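Local coordinates for VgrG protein (Vibrio cholerae, PDB 4DTH), which carries an actin cross-linking toxin domain that binds ATP and magnesium and probably uses them to join G-actin monomers covalently, at residues Lys243-Tyr248 against Pro269-Ala274; Asn250-Met255 against Glu312-Asn317; Tyr48-Gln53 against Arg139-Ile144. All coordinates share one frame; numbering follows the deposited sequence. Where two conformers were deposited one is given.

Contact 1 of 3, residues Lys243-Tyr248 against Pro269-Ala274. With ATP (adenosine-5'-triphosphate), chain B; SO4 (sulfate ion), chain F; SO4 (sulfate ion), chain J.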
# COMPACT_ATOMS: atom_id res chain seq x y z
N LYS A 243 14.25 3.30 -17.35
CA LYS A 243 14.63 3.15 -18.76
C LYS A 243 13.40 2.78 -19.59
O LYS A 243 13.17 3.36 -20.66
CB LYS A 243 15.68 2.04 -18.85
CG LYS A 243 16.80 2.32 -19.81
CD LYS A 243 17.71 1.10 -19.87
CE LYS A 243 17.80 0.56 -21.27
NZ LYS A 243 18.56 -0.72 -21.32
N LYS A 244 12.62 1.81 -19.09
CA LYS A 244 11.41 1.31 -19.76
C LYS A 244 10.35 2.41 -19.93
O LYS A 244 9.83 2.61 -21.04
CB LYS A 244 10.85 0.15 -18.92
CG LYS A 244 9.47 -0.34 -19.28
CD LYS A 244 9.46 -1.09 -20.58
CE LYS A 244 8.15 -1.77 -20.81
NZ LYS A 244 8.08 -2.29 -22.20
N PHE A 245 10.05 3.12 -18.83
CA PHE A 245 8.99 4.13 -18.81
C PHE A 245 9.42 5.58 -19.03
O PHE A 245 8.56 6.45 -19.08
CB PHE A 245 8.16 3.98 -17.53
CG PHE A 245 7.35 2.70 -17.47
CD1 PHE A 245 6.17 2.57 -18.20
CD2 PHE A 245 7.77 1.63 -16.70
CE1 PHE A 245 5.42 1.39 -18.13
CE2 PHE A 245 7.01 0.45 -16.62
CZ PHE A 245 5.84 0.34 -17.34
N GLY A 246 10.72 5.82 -19.13
CA GLY A 246 11.26 7.16 -19.32
C GLY A 246 10.96 8.04 -18.13
O GLY A 246 10.31 9.08 -18.26
N ILE A 247 11.41 7.61 -16.94
CA ILE A 247 11.13 8.31 -15.69
C ILE A 247 12.28 9.23 -15.31
O ILE A 247 13.42 8.79 -15.29
CB ILE A 247 10.83 7.30 -14.55
CG1 ILE A 247 9.65 6.35 -14.92
CG2 ILE A 247 10.54 8.02 -13.21
CD1 ILE A 247 9.48 5.14 -13.99
N TYR A 248 11.97 10.48 -14.92
CA TYR A 248 13.00 11.41 -14.44
C TYR A 248 13.28 11.03 -12.98
O TYR A 248 12.41 11.21 -12.13
CB TYR A 248 12.50 12.86 -14.53
CG TYR A 248 12.56 13.41 -15.93
CD1 TYR A 248 11.55 13.12 -16.86
CD2 TYR A 248 13.62 14.20 -16.35
CE1 TYR A 248 11.62 13.59 -18.17
CE2 TYR A 248 13.69 14.69 -17.65
CZ TYR A 248 12.69 14.38 -18.56
OH TYR A 248 12.75 14.87 -19.84
N PRO A 269 0.36 4.56 -11.78
CA PRO A 269 -0.19 3.21 -11.58
C PRO A 269 0.42 2.12 -12.45
O PRO A 269 0.58 1.00 -11.97
CB PRO A 269 -1.69 3.38 -11.88
CG PRO A 269 -1.96 4.81 -11.63
CD PRO A 269 -0.71 5.57 -11.92
N LYS A 270 0.77 2.42 -13.72
CA LYS A 270 1.38 1.39 -14.56
C LYS A 270 2.79 1.00 -14.11
O LYS A 270 3.18 -0.15 -14.29
CB LYS A 270 1.27 1.68 -16.06
CG LYS A 270 2.07 2.84 -16.59
CD LYS A 270 1.70 3.03 -18.05
CE LYS A 270 1.95 4.43 -18.50
NZ LYS A 270 1.71 4.58 -19.96
N VAL A 271 3.52 1.95 -13.51
CA VAL A 271 4.87 1.69 -12.98
C VAL A 271 4.73 0.83 -11.72
O VAL A 271 5.44 -0.17 -11.58
CB VAL A 271 5.69 2.98 -12.74
CG1 VAL A 271 7.04 2.67 -12.10
CG2 VAL A 271 5.87 3.76 -14.04
N LYS A 272 3.79 1.19 -10.83
CA LYS A 272 3.54 0.40 -9.62
C LYS A 272 3.12 -1.03 -10.00
O LYS A 272 3.60 -1.99 -9.39
CB LYS A 272 2.43 1.05 -8.79
CG LYS A 272 2.82 2.34 -8.09
CD LYS A 272 1.61 2.78 -7.26
CE LYS A 272 1.88 3.95 -6.37
NZ LYS A 272 0.68 4.28 -5.54
N ASN A 273 2.28 -1.18 -11.05
CA ASN A 273 1.83 -2.49 -11.53
C ASN A 273 2.98 -3.34 -12.04
O ASN A 273 2.98 -4.55 -11.82
CB ASN A 273 0.74 -2.34 -12.60
CG ASN A 273 -0.59 -1.90 -12.03
OD1 ASN A 273 -0.81 -1.91 -10.81
ND2 ASN A 273 -1.49 -1.47 -12.90
N ALA A 274 3.98 -2.71 -12.68
CA ALA A 274 5.16 -3.40 -13.21
C ALA A 274 6.00 -4.06 -12.11
O ALA A 274 6.66 -5.06 -12.39
CB ALA A 274 6.00 -2.46 -14.04
PG ATP B . 0.03 4.50 -1.68
O1G ATP B . 0.27 3.18 -2.33
O2G ATP B . 1.33 5.17 -1.31
O3G ATP B . -0.75 5.44 -2.56
PB ATP B . -1.36 4.99 0.80
O1B ATP B . -0.37 5.99 1.25
O2B ATP B . -2.61 5.71 0.36
O3B ATP B . -0.80 4.21 -0.34
PA ATP B . -0.86 3.32 3.03
O1A ATP B . 0.55 3.73 2.84
O2A ATP B . -1.30 3.81 4.42
O3A ATP B . -1.70 3.98 2.00
O5' ATP B . -0.96 1.72 2.92
C5' ATP B . -2.20 1.14 3.34
C4' ATP B . -2.15 -0.37 3.33
O4' ATP B . -1.05 -0.84 4.16
C3' ATP B . -3.40 -1.02 3.92
O3' ATP B . -3.73 -2.25 3.28
C2' ATP B . -2.99 -1.23 5.37
O2' ATP B . -3.80 -2.16 6.08
C1' ATP B . -1.56 -1.71 5.15
N9 ATP B . -0.68 -1.69 6.33
C8 ATP B . -0.36 -0.61 7.10
N7 ATP B . 0.47 -0.90 8.08
C5 ATP B . 0.69 -2.26 7.94
C6 ATP B . 1.49 -3.18 8.65
N6 ATP B . 2.24 -2.86 9.71
N1 ATP B . 1.50 -4.47 8.23
C2 ATP B . 0.77 -4.80 7.16
N3 ATP B . -0.01 -4.03 6.41
C4 ATP B . -0.01 -2.76 6.85
S SO4 F . -2.74 3.50 -7.36
O1 SO4 F . -4.01 4.21 -7.20
O2 SO4 F . -2.78 2.71 -8.57
O3 SO4 F . -1.67 4.48 -7.40
O4 SO4 F . -2.52 2.62 -6.21
S SO4 J . 17.06 -3.31 -19.36
O1 SO4 J . 16.20 -2.68 -20.36
O2 SO4 J . 18.45 -2.89 -19.59
O3 SO4 J . 16.65 -2.91 -18.02
O4 SO4 J . 16.96 -4.77 -19.49
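Phe245 and Val271 meet where the end of helix 221-245 comes against the first turns of helix 269-275, and their contact illustrates how one aromatic ring can organise a small set of apolar contacts. Val271 CG2 lies over a face of the ring, 4.1 Å from the Phe245 ring centroid and 22° off the normal, a CH-pi contact displaced toward the rim. The opposite face is covered from within its own helix by the aliphatic chain of Lys244, through CG. With CG anti to its carbonyl carbon (chi1 -68°), Phe245 sends the ring across to the second helix, where it and Val271 pass one another pointing opposite ways. Around the ring, Lys270 CG approaches CE1 of Phe245 obliquely at 4.0 Å, and Ala274 CB comes equally near Phe245 CE2. Ile247 adds a tip-to-tip touch, its CD1 3.9 Å from Val271 CG2, so the same methyl serves two partners. Gly246, between them, has positive phi as the chain leaves the helix. Lys272 turns elsewhere: extended beyond CG, it carries NZ to O3 of a sulfate, probably a crystallisation ion, at 3.0 Å, and makes a weak bond from NZ to ATP O1G at 3.4 Å. This is plain apolar packing between the C-terminal end of one helix and a short second helix, which also supplies Lys272 to the gamma-phosphate end of the ATP pocket.

Contact 2 of 3, residues Asn250-Met255 against Glu312-Asn317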
# COMPACT_ATOMS: atom_id res chain seq x y z
N ASN A 250 15.96 11.73 -9.91
CA ASN A 250 17.00 12.66 -9.43
C ASN A 250 17.36 13.62 -10.57
O ASN A 250 16.46 14.26 -11.11
CB ASN A 250 18.24 11.89 -8.90
CG ASN A 250 18.49 12.05 -7.44
OD1 ASN A 250 17.60 12.41 -6.66
ND2 ASN A 250 19.71 11.70 -7.06
N GLU A 251 18.62 13.57 -11.04
CA GLU A 251 19.10 14.40 -12.15
C GLU A 251 19.17 13.64 -13.49
O GLU A 251 19.57 14.24 -14.48
CB GLU A 251 20.43 15.07 -11.79
CG GLU A 251 20.30 16.19 -10.76
CD GLU A 251 21.61 16.77 -10.28
OE1 GLU A 251 22.36 17.34 -11.11
OE2 GLU A 251 21.88 16.69 -9.06
N TRP A 252 18.77 12.35 -13.52
CA TRP A 252 18.80 11.58 -14.77
C TRP A 252 17.66 11.97 -15.68
O TRP A 252 16.50 11.97 -15.25
CB TRP A 252 18.76 10.06 -14.52
CG TRP A 252 18.91 9.26 -15.78
CD1 TRP A 252 20.06 9.05 -16.49
CD2 TRP A 252 17.88 8.52 -16.46
NE1 TRP A 252 19.80 8.25 -17.58
CE2 TRP A 252 18.48 7.87 -17.56
CE3 TRP A 252 16.51 8.31 -16.22
CZ2 TRP A 252 17.77 7.04 -18.43
CZ3 TRP A 252 15.79 7.49 -17.09
CH2 TRP A 252 16.42 6.86 -18.17
N ASP A 253 18.01 12.29 -16.93
CA ASP A 253 17.06 12.70 -17.95
C ASP A 253 16.90 11.58 -18.98
O ASP A 253 17.84 11.32 -19.73
CB ASP A 253 17.53 14.02 -18.60
CG ASP A 253 16.65 14.54 -19.73
OD1 ASP A 253 15.63 13.89 -20.05
OD2 ASP A 253 17.01 15.58 -20.31
N PRO A 254 15.73 10.90 -19.03
CA PRO A 254 15.55 9.82 -20.02
C PRO A 254 15.75 10.24 -21.47
O PRO A 254 16.25 9.45 -22.28
CB PRO A 254 14.10 9.36 -19.78
CG PRO A 254 13.44 10.53 -19.09
CD PRO A 254 14.52 11.09 -18.21
N MET A 255 15.43 11.51 -21.79
CA MET A 255 15.61 12.06 -23.14
C MET A 255 17.09 12.13 -23.55
O MET A 255 17.39 12.04 -24.74
CB MET A 255 14.89 13.42 -23.29
CG MET A 255 13.36 13.31 -23.28
SD MET A 255 12.67 12.52 -24.76
CE MET A 255 12.88 13.88 -25.98
N GLU A 312 26.41 5.29 -16.65
CA GLU A 312 26.97 5.94 -15.47
C GLU A 312 25.95 6.89 -14.84
O GLU A 312 25.74 6.83 -13.63
CB GLU A 312 28.30 6.67 -15.78
CG GLU A 312 28.87 7.48 -14.61
CD GLU A 312 29.13 6.77 -13.30
OE1 GLU A 312 29.13 5.51 -13.26
OE2 GLU A 312 29.39 7.47 -12.29
N SER A 313 25.31 7.74 -15.65
CA SER A 313 24.32 8.71 -15.18
C SER A 313 23.11 8.04 -14.52
O SER A 313 22.74 8.42 -13.41
CB SER A 313 23.89 9.65 -16.30
OG SER A 313 22.96 10.58 -15.75
N LEU A 314 22.53 7.01 -15.16
CA LEU A 314 21.39 6.32 -14.56
C LEU A 314 21.80 5.62 -13.26
O LEU A 314 21.09 5.76 -12.27
CB LEU A 314 20.73 5.35 -15.56
CG LEU A 314 19.48 4.59 -15.08
CD1 LEU A 314 18.39 5.54 -14.51
CD2 LEU A 314 18.95 3.72 -16.20
N SER A 315 22.96 4.94 -13.25
CA SER A 315 23.49 4.23 -12.08
C SER A 315 23.71 5.18 -10.89
O SER A 315 23.26 4.88 -9.79
CB SER A 315 24.78 3.51 -12.43
OG SER A 315 24.59 2.55 -13.46
N LYS A 316 24.40 6.32 -11.12
CA LYS A 316 24.71 7.34 -10.10
C LYS A 316 23.44 7.94 -9.56
O LYS A 316 23.30 8.08 -8.34
CB LYS A 316 25.63 8.44 -10.71
CG LYS A 316 25.96 9.62 -9.79
CD LYS A 316 25.64 10.97 -10.45
CE LYS A 316 25.80 12.11 -9.47
NZ LYS A 316 24.68 13.09 -9.57
N ASN A 317 22.50 8.29 -10.45
CA ASN A 317 21.24 8.89 -10.05
C ASN A 317 20.34 7.97 -9.23
O ASN A 317 19.77 8.42 -8.25
CB ASN A 317 20.53 9.52 -11.24
CG ASN A 317 21.12 10.87 -11.56
OD1 ASN A 317 20.90 11.85 -10.83
ND2 ASN A 317 21.95 10.95 -12.60
O HOH W 1 20.91 12.40 -17.62
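Trp252 and Leu314 supply the apolar part of this contact, an example of a loop held to a helix by one indole and one amide. Leu314 CD1 sits over the six-membered ring of Trp252, 3.8 Å from its centroid and 17° off the normal, in a CH-pi contact. Pro254 N lies over the other face, while Ser313 OG comes to the indole edge, 3.4 Å from Trp252 CD1. In Trp252 CG stands opposite the backbone N (chi1 -175°), and this carries the indole onto helix 312-323.

The polar part centres on Asn317. Its OD1 accepts from Glu251 N at 2.9 Å, with the donor well above the amide carbonyl plane. Its ND2 gives a 2.8 Å bond to Ser313 O, which also receives Asn317 N from the opposite face; held at both ends, the amide is fixed in rotation. Trp252 NE1 donates to Glu257, and one water accepts from Asp253 N and joins Ser313 OG weakly. Asp253 OD1 takes Met255 N in an Asx turn.

The loop following helix 221-245 thus lies along the start of helix 312-323, with Trp252 and Leu314 both resting on Ala242 of helix 221-245 and Ser315 reaching helix 292-307.

Contact 3 of 3, residues Tyr48-Gln53 against Arg139-Ile144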
# COMPACT_ATOMS: atom_id res chain seq x y z
N TYR A 48 -14.52 5.20 10.14
CA TYR A 48 -14.00 3.87 10.37
C TYR A 48 -15.04 2.96 10.97
O TYR A 48 -16.07 3.42 11.50
CB TYR A 48 -12.69 3.88 11.21
CG TYR A 48 -12.84 4.38 12.63
CD1 TYR A 48 -12.80 5.74 12.92
CD2 TYR A 48 -12.94 3.49 13.69
CE1 TYR A 48 -12.89 6.20 14.23
CE2 TYR A 48 -13.04 3.94 15.01
CZ TYR A 48 -13.01 5.30 15.27
OH TYR A 48 -13.10 5.76 16.56
N VAL A 49 -14.80 1.65 10.84
CA VAL A 49 -15.67 0.63 11.40
C VAL A 49 -14.87 -0.12 12.43
O VAL A 49 -13.72 -0.50 12.17
CB VAL A 49 -16.29 -0.29 10.31
CG1 VAL A 49 -16.92 -1.55 10.92
CG2 VAL A 49 -17.32 0.47 9.49
N LYS A 50 -15.46 -0.31 13.62
CA LYS A 50 -14.81 -1.04 14.69
C LYS A 50 -15.72 -2.17 15.17
O LYS A 50 -16.93 -2.16 14.88
CB LYS A 50 -14.40 -0.09 15.84
CG LYS A 50 -15.57 0.57 16.58
CD LYS A 50 -15.11 1.58 17.61
CE LYS A 50 -16.28 2.17 18.36
NZ LYS A 50 -15.87 3.28 19.26
N SER A 51 -15.17 -3.12 15.93
CA SER A 51 -16.01 -4.16 16.53
C SER A 51 -16.70 -3.49 17.73
O SER A 51 -16.23 -2.44 18.19
CB SER A 51 -15.15 -5.32 17.01
OG SER A 51 -14.31 -4.91 18.07
N ALA A 52 -17.79 -4.08 18.23
CA ALA A 52 -18.49 -3.56 19.42
C ALA A 52 -17.55 -3.50 20.63
O ALA A 52 -17.70 -2.63 21.49
CB ALA A 52 -19.68 -4.44 19.74
N GLN A 53 -16.53 -4.39 20.67
CA GLN A 53 -15.49 -4.46 21.70
C GLN A 53 -14.51 -3.27 21.64
O GLN A 53 -13.76 -3.05 22.59
CB GLN A 53 -14.72 -5.80 21.60
CG GLN A 53 -15.54 -7.04 21.98
CD GLN A 53 -16.57 -7.45 20.95
OE1 GLN A 53 -16.29 -7.55 19.74
NE2 GLN A 53 -17.80 -7.69 21.39
N ARG A 139 -22.52 -6.47 16.17
CA ARG A 139 -21.11 -6.83 15.95
C ARG A 139 -20.24 -5.63 15.58
O ARG A 139 -19.07 -5.60 15.96
CB ARG A 139 -20.94 -7.89 14.83
CG ARG A 139 -21.68 -9.20 15.01
CD ARG A 139 -20.87 -10.39 14.56
NE ARG A 139 -21.07 -10.76 13.16
CZ ARG A 139 -20.09 -11.20 12.36
NH1 ARG A 139 -18.84 -11.28 12.80
NH2 ARG A 139 -20.36 -11.53 11.11
N PHE A 140 -20.79 -4.70 14.73
CA PHE A 140 -20.02 -3.60 14.15
C PHE A 140 -20.57 -2.22 14.42
O PHE A 140 -21.78 -2.03 14.53
CB PHE A 140 -19.86 -3.83 12.63
CG PHE A 140 -19.50 -5.24 12.26
CD1 PHE A 140 -18.30 -5.81 12.69
CD2 PHE A 140 -20.35 -6.02 11.49
CE1 PHE A 140 -17.97 -7.13 12.38
CE2 PHE A 140 -20.02 -7.34 11.15
CZ PHE A 140 -18.82 -7.88 11.59
N VAL A 141 -19.65 -1.25 14.53
CA VAL A 141 -19.97 0.14 14.83
C VAL A 141 -19.28 1.05 13.82
O VAL A 141 -18.07 0.93 13.60
CB VAL A 141 -19.55 0.52 16.29
CG1 VAL A 141 -19.75 2.01 16.56
CG2 VAL A 141 -20.29 -0.32 17.33
N ILE A 142 -20.05 1.98 13.21
CA ILE A 142 -19.51 2.99 12.31
C ILE A 142 -19.23 4.22 13.14
O ILE A 142 -20.10 4.67 13.89
CB ILE A 142 -20.49 3.36 11.14
CG1 ILE A 142 -20.81 2.16 10.24
CG2 ILE A 142 -19.93 4.53 10.32
CD1 ILE A 142 -22.04 2.41 9.25
N GLU A 143 -18.05 4.80 12.98
CA GLU A 143 -17.66 6.06 13.58
C GLU A 143 -17.40 7.00 12.40
O GLU A 143 -16.74 6.59 11.44
CB GLU A 143 -16.39 5.92 14.43
CG GLU A 143 -16.59 5.12 15.71
CD GLU A 143 -17.24 5.84 16.87
OE1 GLU A 143 -17.54 5.17 17.88
OE2 GLU A 143 -17.46 7.07 16.78
N ILE A 144 -17.95 8.22 12.44
CA ILE A 144 -17.76 9.22 11.38
C ILE A 144 -16.80 10.28 11.88
O ILE A 144 -17.08 10.96 12.87
CB ILE A 144 -19.12 9.82 10.89
CG1 ILE A 144 -20.05 8.73 10.27
CG2 ILE A 144 -18.91 11.02 9.93
CD1 ILE A 144 -19.46 7.96 9.05
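Tyr48-Ser51 and Phe140-Ile144 form an antiparallel strand pair, joining strand 45-51 to strand 140-144, with strand 56-68 on the far edge of the first and helix 101-124 packed against Phe140 and Ile142. The short axes approach to 4.6 Å and run at 149° to each other. Tyr48 with Glu143 and Lys50 with Val141 are hydrogen-bonded pairs, and each gives two backbone bonds; Glu143 N to Tyr48 O, at 2.8 Å, is the straightest. Val49 with Ile142 and Ser51 with Phe140 are non-hydrogen-bonded pairs. One more backbone bond, Ala52 N to Arg139 O at 3.0 Å, follows where the strands end.

The two faces differ in character. On the one carrying Val49 and Ile142, Val49 CG2 meets Ile142 CG1 at 3.9 Å. Ser51 and Phe140 diverge at their pair, though Phe140 CB still touches Val49 CG1. On the other face, Tyr48 places CG between its backbone N and carbonyl carbon (chi1 65°), which lays the ring over the Glu143 side chain, Glu143 CB being 3.7 Å from the Tyr48 centroid. Lys50, extended beyond CG, runs alongside Val141, with CE 3.9 Å from Val141 CG1. Glu143 bends at chi2 and offers OE1 to Lys50 NZ at 2.9 Å, a salt bridge whose lysine nitrogen lies above the carboxylate plane.

Chemically, the pair is two-sided: apolar where the helix packs, charged and aromatic opposite. The salt bridge runs diagonally between the two hydrogen-bonded pairs, past Val49-Ile142; its partly exposed setting probably tempers its strength, while the lysine would favour an ionised Glu143.

In the fold
Contacts 1 and 2 are neighbours and contact 3 lies apart. The centres of contacts 1 and 2 are about 15 Å apart and the two touch directly, Tyr248 packing on Asp253 and Pro254, and Ile247 on Trp252; contact 1 includes the end of helix 221-245 and contact 2 packs against it, and their segments alternate along the sequence. Contact 3 closes earlier in the chain, on the opposite side of the chain's centre, about 39 Å from contact 1 and 49 Å from contact 2, centre to centre. All three belong to the actin cross-linking domain. Contacts 1 and 2 thus join helices and loop in one region, with Lys272 linking contact 1 to the ATP site, while contact 3 pairs strands in another.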